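Local coordinates for uncharacterized protein (Bacillus subtilis, PDB 5DQV) that probably hydrolyses nucleotides to release pyrophosphate, as a metal-dependent pyrophosphohydrolase of the HD-domain family, at residues V44-K49 with D179-L184. Sequence-based numbering, arbitrary orientation.
Sequences VYIGEK and DTAREL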
loop_
_atom_site.group_PDB
_atom_site.type_symbol
_atom_site.label_atom_id
_atom_site.label_comp_id
_atom_site.label_asym_id
_atom_site.label_seq_id
_atom_site.Cartn_x
_atom_site.Cartn_y
_atom_site.Cartn_z
ATOM N N VAL A 44 -12.522 -9.141 20.404
ATOM C CA VAL A 44 -13.055 -10.239 21.219
ATOM C C VAL A 44 -11.891 -10.970 21.872
ATOM O O VAL A 44 -11.953 -11.340 23.084
ATOM C CB VAL A 44 -14.013 -11.195 20.372
ATOM C CG1 VAL A 44 -14.226 -12.560 21.073
ATOM C CG2 VAL A 44 -15.372 -10.448 20.073
ATOM N N TYR A 45 -10.799 -11.135 21.122
ATOM C CA TYR A 45 -9.599 -11.785 21.670
ATOM C C TYR A 45 -9.013 -11.018 22.894
ATOM O O TYR A 45 -8.819 -11.560 23.984
ATOM C CB TYR A 45 -8.528 -11.968 20.584
ATOM C CG TYR A 45 -7.221 -12.428 21.178
ATOM C CD1 TYR A 45 -6.999 -13.793 21.408
ATOM C CD2 TYR A 45 -6.219 -11.536 21.522
ATOM C CE1 TYR A 45 -5.825 -14.248 21.967
ATOM C CE2 TYR A 45 -5.023 -11.989 22.078
ATOM C CZ TYR A 45 -4.845 -13.350 22.302
ATOM O OH TYR A 45 -3.688 -13.845 22.851
ATOM N N ILE A 46 -8.816 -9.734 22.715
ATOM C CA ILE A 46 -8.342 -8.835 23.796
ATOM C C ILE A 46 -9.321 -8.780 24.992
ATOM O O ILE A 46 -8.926 -8.867 26.143
ATOM C CB ILE A 46 -8.144 -7.447 23.244
ATOM C CG1 ILE A 46 -6.969 -7.441 22.252
ATOM C CG2 ILE A 46 -7.852 -6.425 24.372
ATOM C CD1 ILE A 46 -6.919 -6.192 21.398
ATOM N N GLY A 47 -10.600 -8.645 24.676
ATOM C CA GLY A 47 -11.667 -8.618 25.623
ATOM C C GLY A 47 -11.705 -9.826 26.517
ATOM O O GLY A 47 -11.884 -9.710 27.747
ATOM N N GLU A 48 -11.470 -10.993 25.932
ATOM C CA GLU A 48 -11.433 -12.212 26.718
ATOM C C GLU A 48 -10.225 -12.248 27.667
ATOM O O GLU A 48 -10.375 -12.554 28.847
ATOM C CB GLU A 48 -11.534 -13.467 25.815
ATOM C CG GLU A 48 -11.667 -14.780 26.651
ATOM C CD GLU A 48 -10.330 -15.391 27.103
ATOM O OE1 GLU A 48 -9.291 -15.089 26.467
ATOM O OE2 GLU A 48 -10.309 -16.207 28.083
ATOM N N LYS A 49 -9.045 -11.877 27.182
ATOM C CA LYS A 49 -7.855 -11.782 28.029
ATOM C C LYS A 49 -8.026 -10.754 29.135
ATOM O O LYS A 49 -7.504 -10.939 30.235
ATOM C CB LYS A 49 -6.615 -11.417 27.198
ATOM C CG LYS A 49 -6.221 -12.453 26.107
ATOM C CD LYS A 49 -5.705 -13.692 26.720
ATOM C CE LYS A 49 -5.156 -14.625 25.685
ATOM N NZ LYS A 49 -4.860 -15.903 26.343
ATOM N N ASP A 179 -3.030 -4.022 28.608
ATOM C CA ASP A 179 -1.839 -4.844 28.629
ATOM C C ASP A 179 -1.818 -5.815 27.441
ATOM O O ASP A 179 -0.776 -5.947 26.790
ATOM C CB ASP A 179 -1.745 -5.614 29.956
ATOM C CG ASP A 179 -1.425 -4.695 31.151
ATOM O OD1 ASP A 179 -0.992 -3.540 30.910
ATOM O OD2 ASP A 179 -1.612 -5.136 32.311
ATOM N N THR A 180 -2.963 -6.448 27.150
ATOM C CA THR A 180 -3.032 -7.414 26.067
ATOM C C THR A 180 -2.710 -6.744 24.729
ATOM O O THR A 180 -1.889 -7.236 23.945
ATOM C CB THR A 180 -4.402 -8.111 25.995
ATOM O OG1 THR A 180 -4.649 -8.768 27.245
ATOM C CG2 THR A 180 -4.410 -9.168 24.846
ATOM N N ALA A 181 -3.352 -5.614 24.472
ATOM C CA ALA A 181 -3.103 -4.856 23.246
ATOM C C ALA A 181 -1.668 -4.356 23.163
ATOM O O ALA A 181 -1.070 -4.359 22.079
ATOM C CB ALA A 181 -4.091 -3.663 23.115
ATOM N N ARG A 182 -1.120 -3.908 24.292
ATOM C CA ARG A 182 0.234 -3.402 24.295
ATOM C C ARG A 182 1.210 -4.504 23.842
ATOM O O ARG A 182 2.133 -4.263 23.061
ATOM C CB ARG A 182 0.622 -2.864 25.680
ATOM C CG ARG A 182 1.554 -1.729 25.616
ATOM C CD ARG A 182 1.745 -1.035 26.966
ATOM N NE ARG A 182 0.586 -0.185 27.276
ATOM C CZ ARG A 182 -0.281 -0.373 28.257
ATOM N NH1 ARG A 182 -0.166 -1.397 29.100
ATOM N NH2 ARG A 182 -1.283 0.482 28.401
ATOM N N GLU A 183 0.965 -5.708 24.315
ATOM C CA GLU A 183 1.789 -6.841 23.950
ATOM C C GLU A 183 1.683 -7.120 22.450
ATOM O O GLU A 183 2.705 -7.265 21.782
ATOM C CB GLU A 183 1.366 -8.055 24.757
ATOM C CG GLU A 183 2.354 -9.144 24.733
ATOM C CD GLU A 183 2.025 -10.219 25.748
ATOM O OE1 GLU A 183 1.389 -9.915 26.782
ATOM O OE2 GLU A 183 2.428 -11.377 25.502
ATOM N N LEU A 184 0.459 -7.153 21.917
ATOM C CA LEU A 184 0.256 -7.430 20.485
ATOM C C LEU A 184 0.841 -6.321 19.620
ATOM O O LEU A 184 1.383 -6.573 18.551
ATOM C CB LEU A 184 -1.239 -7.552 20.152
ATOM C CG LEU A 184 -2.006 -8.759 20.680
ATOM C CD1 LEU A 184 -3.518 -8.604 20.361
ATOM C CD2 LEU A 184 -1.492 -10.089 20.067
#
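Helix 33-50 of the HD domain, which carries the nickel ligand His35, packs near its C-terminal end against the first turns of helix 179-202 through Tyr45, Ile46 and Lys49 on one side and Thr180, Ala181 and Leu184 on the other. The segment axes cross at 130° and approach to 9.5 Å. Ile46 and Thr180 bring the backbones closest, with their CA atoms 5.9 Å apart. Ile46 CG1 meets Thr180 CG2 at 4.0 Å and Leu184 CD1 at 4.1 Å. Ile46 CD1 reaches on to Ala181 CB, 4.2 Å away. Cutting Ile46 back to alanine removes CG1, CG2 and CD1 and is likely to open a gap beside Thr180 CG2, Ala181 CB and Leu184 CD1. Tyr45 has CG anti to its backbone N (chi1 171°), which brings the ring end nearer the second helix. There Tyr45 CE2 lies 4.0 Å from Thr180 CG2 and also touches Leu184 CD1. Lys49 lays CG over one face of this ring, near the rim. Lys49 CB rests 3.3 Å from Thr180 OG1, a close van der Waals contact. That hydroxyl hydrogen-bonds to Glu50 OE2, which adds a polar tie between the two helices. Helix 121-132 packs against both segments, where Ile46 touches Val125 and Leu132, Leu184 also touches Leu132, and Ala181 meets Asp128.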